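Local coordinates for protein alpha-amylase/trypsin inhibitor (Eleusine coracana, PDB 1B1U) that inhibits both alpha-amylase and serine proteases such as trypsin, and may protect ragi seeds against endogenous and foreign hydrolytic enzymes, at residues T107-G110 against L115-L118; Q47-P52 against C103-I108. All coordinates share one frame; numbering follows the deposited sequence.

Interaction 1: T107-G110 against L115-L118; sequences TIHG and LSLL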
ATOM      1  N   THR A 107      12.491   4.711   0.668  1.00 14.13           N
ATOM      2  CA  THR A 107      11.932   3.939   1.767  1.00 12.67           C
ATOM      3  C   THR A 107      12.971   3.728   2.862  1.00 16.01           C
ATOM      4  O   THR A 107      13.975   4.444   2.918  1.00 13.57           O
ATOM      5  CB  THR A 107      11.471   2.574   1.250  1.00  5.48           C
ATOM      6  OG1 THR A 107      12.597   1.864   0.718  1.00  6.86           O
ATOM      7  CG2 THR A 107      10.452   2.746   0.163  1.00 12.08           C
ATOM      8  N   ILE A 108      12.717   2.744   3.729  1.00 19.95           N
ATOM      9  CA  ILE A 108      13.628   2.410   4.822  1.00 12.89           C
ATOM     10  C   ILE A 108      14.974   2.007   4.232  1.00 10.01           C
ATOM     11  O   ILE A 108      16.018   2.415   4.736  1.00 18.51           O
ATOM     12  CB  ILE A 108      13.068   1.233   5.711  1.00 11.89           C
ATOM     13  CG1 ILE A 108      14.008   0.944   6.887  1.00 13.27           C
ATOM     14  CG2 ILE A 108      12.929  -0.038   4.900  1.00  9.60           C
ATOM     15  CD1 ILE A 108      13.312   0.940   8.253  1.00 15.24           C
ATOM     16  N   HIS A 109      14.940   1.227   3.154  1.00 10.72           N
ATOM     17  CA  HIS A 109      16.155   0.741   2.497  1.00 10.87           C
ATOM     18  C   HIS A 109      16.971   1.832   1.813  1.00 12.66           C
ATOM     19  O   HIS A 109      18.121   1.606   1.426  1.00 12.20           O
ATOM     20  CB  HIS A 109      15.814  -0.343   1.466  1.00 11.74           C
ATOM     21  CG  HIS A 109      14.718  -1.271   1.886  1.00 11.30           C
ATOM     22  ND1 HIS A 109      13.387  -0.918   1.844  1.00 11.31           N
ATOM     23  CD2 HIS A 109      14.752  -2.554   2.320  1.00 10.78           C
ATOM     24  CE1 HIS A 109      12.648  -1.943   2.231  1.00  9.07           C
ATOM     25  NE2 HIS A 109      13.452  -2.948   2.523  1.00  2.42           N
ATOM     26  N   GLY A 110      16.369   3.005   1.647  1.00 16.69           N
ATOM     27  CA  GLY A 110      17.075   4.113   1.027  1.00 22.26           C
ATOM     28  C   GLY A 110      16.796   4.389  -0.440  1.00 21.55           C
ATOM     29  O   GLY A 110      17.496   5.195  -1.043  1.00 19.54           O
ATOM     30  N   LEU A 115      12.543  -4.181   0.042  1.00 31.78           N
ATOM     31  CA  LEU A 115      13.169  -5.496   0.020  1.00 31.83           C
ATOM     32  C   LEU A 115      12.437  -6.496   0.898  1.00 35.97           C
ATOM     33  O   LEU A 115      12.296  -7.662   0.541  1.00 35.23           O
ATOM     34  CB  LEU A 115      14.620  -5.398   0.487  1.00 29.59           C
ATOM     35  CG  LEU A 115      15.717  -5.090  -0.532  1.00 28.39           C
ATOM     36  CD1 LEU A 115      15.213  -5.266  -1.957  1.00 26.95           C
ATOM     37  CD2 LEU A 115      16.182  -3.675  -0.298  1.00 29.34           C
ATOM     38  N   SER A 116      11.964  -6.030   2.046  1.00 42.89           N
ATOM     39  CA  SER A 116      11.277  -6.891   2.997  1.00 48.58           C
ATOM     40  C   SER A 116       9.758  -6.976   2.836  1.00 53.37           C
ATOM     41  O   SER A 116       9.034  -7.084   3.827  1.00 55.49           O
ATOM     42  CB  SER A 116      11.607  -6.434   4.417  1.00 48.15           C
ATOM     43  OG  SER A 116      12.951  -6.733   4.746  1.00 48.56           O
ATOM     44  N   LEU A 117       9.267  -6.941   1.602  1.00 56.72           N
ATOM     45  CA  LEU A 117       7.827  -7.025   1.388  1.00 58.58           C
ATOM     46  C   LEU A 117       7.415  -8.186   0.480  1.00 61.48           C
ATOM     47  O   LEU A 117       8.013  -8.418  -0.580  1.00 62.69           O
ATOM     48  CB  LEU A 117       7.301  -5.699   0.844  1.00 55.27           C
ATOM     49  CG  LEU A 117       6.719  -4.808   1.944  1.00 53.22           C
ATOM     50  CD1 LEU A 117       7.828  -4.355   2.878  1.00 49.89           C
ATOM     51  CD2 LEU A 117       6.022  -3.615   1.315  1.00 55.34           C
ATOM     52  N   LEU A 118       6.382  -8.903   0.918  1.00 59.94           N
ATOM     53  CA  LEU A 118       5.861 -10.069   0.213  1.00 59.59           C
ATOM     54  C   LEU A 118       5.148  -9.757  -1.098  1.00 60.09           C
ATOM     55  O   LEU A 118       3.928  -9.569  -1.139  1.00 60.49           O
ATOM     56  CB  LEU A 118       4.931 -10.844   1.146  1.00 61.05           C
ATOM     57  CG  LEU A 118       5.542 -11.233   2.502  1.00 62.81           C
ATOM     58  CD1 LEU A 118       6.984 -11.726   2.318  1.00 61.02           C
ATOM     59  CD2 LEU A 118       5.496 -10.031   3.442  1.00 62.99           C
TER

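Interaction 2: Q47-P52 against C103-I108; sequences QLEAIP and CNLATI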
ATOM      1  N   GLN A  47      -0.871   9.208  -0.513  1.00 20.99           N
ATOM      2  CA  GLN A  47      -0.883   8.653   0.825  1.00 15.44           C
ATOM      3  C   GLN A  47       0.466   8.047   1.202  1.00 17.48           C
ATOM      4  O   GLN A  47       0.931   8.206   2.330  1.00 21.21           O
ATOM      5  CB  GLN A  47      -1.997   7.618   0.923  1.00 15.41           C
ATOM      6  CG  GLN A  47      -3.389   8.245   0.928  1.00 11.56           C
ATOM      7  CD  GLN A  47      -4.474   7.222   1.142  1.00 17.75           C
ATOM      8  OE1 GLN A  47      -4.363   6.088   0.671  1.00 27.62           O
ATOM      9  NE2 GLN A  47      -5.532   7.605   1.860  1.00 15.01           N
ATOM     10  N   LEU A  48       1.102   7.371   0.253  1.00 13.82           N
ATOM     11  CA  LEU A  48       2.405   6.753   0.483  1.00 15.37           C
ATOM     12  C   LEU A  48       3.498   7.796   0.705  1.00 17.70           C
ATOM     13  O   LEU A  48       4.536   7.508   1.299  1.00 20.89           O
ATOM     14  CB  LEU A  48       2.783   5.880  -0.719  1.00 14.62           C
ATOM     15  CG  LEU A  48       3.174   4.420  -0.501  1.00 16.43           C
ATOM     16  CD1 LEU A  48       4.315   4.076  -1.434  1.00 15.47           C
ATOM     17  CD2 LEU A  48       3.563   4.180   0.951  1.00 12.72           C
ATOM     18  N   GLU A  49       3.259   9.001   0.202  1.00 24.06           N
ATOM     19  CA  GLU A  49       4.199  10.116   0.309  1.00 24.95           C
ATOM     20  C   GLU A  49       4.109  10.739   1.693  1.00 21.57           C
ATOM     21  O   GLU A  49       5.119  11.004   2.342  1.00 21.45           O
ATOM     22  CB  GLU A  49       3.857  11.179  -0.745  1.00 32.54           C
ATOM     23  CG  GLU A  49       5.026  11.641  -1.606  1.00 37.69           C
ATOM     24  CD  GLU A  49       4.596  12.043  -3.011  1.00 43.86           C
ATOM     25  OE1 GLU A  49       3.844  13.032  -3.154  1.00 46.19           O
ATOM     26  OE2 GLU A  49       5.014  11.367  -3.977  1.00 48.76           O
ATOM     27  N   ALA A  50       2.873  10.985   2.113  1.00 20.84           N
ATOM     28  CA  ALA A  50       2.572  11.576   3.409  1.00 24.34           C
ATOM     29  C   ALA A  50       3.372  10.849   4.478  1.00 22.47           C
ATOM     30  O   ALA A  50       3.985  11.464   5.352  1.00 24.01           O
ATOM     31  CB  ALA A  50       1.074  11.454   3.693  1.00 22.09           C
ATOM     32  N   ILE A  51       3.358   9.527   4.378  1.00 21.15           N
ATOM     33  CA  ILE A  51       4.071   8.661   5.297  1.00 21.59           C
ATOM     34  C   ILE A  51       5.568   8.896   5.122  1.00 19.95           C
ATOM     35  O   ILE A  51       6.039   9.126   4.011  1.00 26.17           O
ATOM     36  CB  ILE A  51       3.745   7.161   5.006  1.00 18.90           C
ATOM     37  CG1 ILE A  51       2.253   6.908   5.199  1.00 14.38           C
ATOM     38  CG2 ILE A  51       4.548   6.243   5.921  1.00 16.07           C
ATOM     39  CD1 ILE A  51       1.804   5.592   4.636  1.00 19.07           C
ATOM     40  N   PRO A  52       6.327   8.872   6.221  1.00 16.94           N
ATOM     41  CA  PRO A  52       7.770   9.079   6.129  1.00 19.14           C
ATOM     42  C   PRO A  52       8.515   7.895   5.512  1.00 19.81           C
ATOM     43  O   PRO A  52       8.069   6.753   5.593  1.00 22.84           O
ATOM     44  CB  PRO A  52       8.191   9.338   7.571  1.00 21.34           C
ATOM     45  CG  PRO A  52       7.155   8.691   8.398  1.00 20.38           C
ATOM     46  CD  PRO A  52       5.877   8.710   7.613  1.00 21.78           C
ATOM     47  N   CYS A 103       5.163   5.128  -7.809  1.00 26.19           N
ATOM     48  CA  CYS A 103       5.268   6.374  -7.046  1.00 24.53           C
ATOM     49  C   CYS A 103       6.676   6.923  -6.886  1.00 22.29           C
ATOM     50  O   CYS A 103       6.846   8.085  -6.530  1.00 25.36           O
ATOM     51  CB  CYS A 103       4.619   6.231  -5.670  1.00 23.04           C
ATOM     52  SG  CYS A 103       2.987   5.437  -5.692  1.00 22.79           S
ATOM     53  N   ASN A 104       7.683   6.096  -7.152  1.00 23.53           N
ATOM     54  CA  ASN A 104       9.067   6.540  -7.028  1.00 22.14           C
ATOM     55  C   ASN A 104       9.258   7.296  -5.719  1.00 26.19           C
ATOM     56  O   ASN A 104       9.327   8.528  -5.713  1.00 28.29           O
ATOM     57  CB  ASN A 104       9.418   7.454  -8.203  1.00 26.55           C
ATOM     58  CG  ASN A 104      10.792   8.067  -8.071  1.00 25.00           C
ATOM     59  OD1 ASN A 104      11.802   7.362  -8.057  1.00 26.89           O
ATOM     60  ND2 ASN A 104      10.838   9.389  -7.970  1.00 28.55           N
ATOM     61  N   LEU A 105       9.330   6.553  -4.613  1.00 26.37           N
ATOM     62  CA  LEU A 105       9.493   7.138  -3.278  1.00 23.32           C
ATOM     63  C   LEU A 105      10.522   6.361  -2.462  1.00 19.26           C
ATOM     64  O   LEU A 105      10.446   5.133  -2.374  1.00 23.97           O
ATOM     65  CB  LEU A 105       8.148   7.135  -2.525  1.00 22.04           C
ATOM     66  CG  LEU A 105       7.014   8.076  -2.973  1.00 22.58           C
ATOM     67  CD1 LEU A 105       5.661   7.499  -2.573  1.00 23.23           C
ATOM     68  CD2 LEU A 105       7.198   9.448  -2.340  1.00 20.48           C
ATOM     69  N   ALA A 106      11.479   7.068  -1.864  1.00 14.32           N
ATOM     70  CA  ALA A 106      12.496   6.409  -1.054  1.00 12.74           C
ATOM     71  C   ALA A 106      11.822   5.709   0.125  1.00  8.07           C
ATOM     72  O   ALA A 106      10.717   6.059   0.533  1.00  7.06           O
ATOM     73  CB  ALA A 106      13.533   7.411  -0.566  1.00  6.43           C
ATOM     74  N   THR A 107      12.491   4.711   0.668  1.00 14.13           N
ATOM     75  CA  THR A 107      11.932   3.939   1.767  1.00 12.67           C
ATOM     76  C   THR A 107      12.971   3.728   2.862  1.00 16.01           C
ATOM     77  O   THR A 107      13.975   4.444   2.918  1.00 13.57           O
ATOM     78  CB  THR A 107      11.471   2.574   1.250  1.00  5.48           C
ATOM     79  OG1 THR A 107      12.597   1.864   0.718  1.00  6.86           O
ATOM     80  CG2 THR A 107      10.452   2.746   0.163  1.00 12.08           C
ATOM     81  N   ILE A 108      12.717   2.744   3.729  1.00 19.95           N
ATOM     82  CA  ILE A 108      13.628   2.410   4.822  1.00 12.89           C
ATOM     83  C   ILE A 108      14.974   2.007   4.232  1.00 10.01           C
ATOM     84  O   ILE A 108      16.018   2.415   4.736  1.00 18.51           O
ATOM     85  CB  ILE A 108      13.068   1.233   5.711  1.00 11.89           C
ATOM     86  CG1 ILE A 108      14.008   0.944   6.887  1.00 13.27           C
ATOM     87  CG2 ILE A 108      12.929  -0.038   4.900  1.00  9.60           C
ATOM     88  CD1 ILE A 108      13.312   0.940   8.253  1.00 15.24           C
TER

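Interaction 1: T107-G110 against L115-L118
With chi1 at -38°, His-109 carries CG anti to its own carbonyl carbon and close beside the backbone N, and chi2 near 77° then turns the imidazole so that Leu-115 lies across one of its faces. The leucine meets that face with both main chain and side chain. Its backbone N stands over the ring, 2.9 Å from His-109 NE2. Its CB is 3.4 Å from the same NE2, and its CD2 packs against the CG side of the ring. On the opposite face rides the CG2 methyl of Ile-108, offset toward the rim, so the imidazole is held between a methyl on one face and the leucine's amide and side chain on the other. Ser-116 approaches NE2 obliquely and gives it a weak hydrogen bond from its backbone N, 3.5 Å long with an angle of 153° at the hydrogen. At the ring's edge and in its plane, Thr-107 OG1 is 3.1 Å from ND1; this hydroxyl also takes a weak bond from His-109 N and is hydrogen-bonded to the carbonyls of Gly-111 and Phe-113. Residues 107-110 form a type I beta turn, closed by Gly-110 N to Thr-107 O at 3.1 Å. Replacing this imidazole with the methyl of an alanine is likely to open a gap between Leu-115 and Ile-108 and to leave the Ser-116 amide without its weak acceptor. This surface contact folds the chain's last loops, which follow helix 87-93, back on themselves beside helix 53-64: Thr-107 and His-109 touch Cys-57, the disulfide partner of Cys-114, while Leu-117 rests on Val-60 and Met-64.

Interaction 2: Q47-P52 against C103-I108
The carboxylate of Glu-49 has the CD2 methyl of Leu-105 close to its plane, beside OE2, and not over a face; the approach is only approximate, because Glu-49 CG is modelled implausibly near that methyl and the exact placing of the chain is doubtful. As modelled, the two side chains run at about a right angle, and the glutamate, bent at chi2, leans toward the loop although its first bond does not point there. The other flat group, the amide of Gln-47, belongs to the far side of the helix, where both its ends are hydrogen-bonded, OE1 to Ser-19 N and NE2 to Asp-18, which fixes its rotation.

The contact rests on Leu-48 and Leu-105, whose side chains cross obliquely. In Leu-105, CB already points to the helix, and with CG anti to the carbonyl carbon (chi1 -70°) the methyls reach it. Its CD1 packs 3.8 Å from Leu-48 CB and 3.9 Å from Leu-48 CD1. Both leucines are buried, and Val-98 and Val-60 extend the apolar surround of Leu-48.

Arg-56 supplies the polar half of the junction. NE and NH2 bind the carbonyls of Leu-48 and Glu-49 at the end of the helix, while NH1 binds the carbonyl of Ala-106 in the loop, so a single guanidinium spans both segments; its charge is likely to be well placed beside the negative end of the helix dipole. Nearby, Cys-103 is joined by a disulfide to Cys-45, one turn or so before Leu-48. The loop after the last helix is thus laid back over the face of helix 37-50 that carries Leu-48, within a fold of four helices (19-29, 37-50, 53-64 and 87-93) tied by five disulfides, as in the cereal trypsin/alpha-amylase inhibitors of the prolamin clan.

Interactions 1 and 2 illustrate how a long irregular tail can be held to a small helical protein at more than one place. The segment 103-108 of interaction 2 runs directly into the turn of interaction 1, the two sharing Thr-107 and Ile-108, and their centres are about 11 Å apart. Interaction 2 is a buried contact, its centre about 10 Å from that of the chain; interaction 1 is a surface contact, about 12 Å from it. Helix 53-64 links them, offering Arg-56 to Leu-105 and Ala-106 and Cys-57 to Thr-107 and His-109. Disulfides lie at both: Cys-103, bonded to Cys-45, belongs to interaction 2, and Cys-114, bonded to Cys-57, directly precedes 115-118.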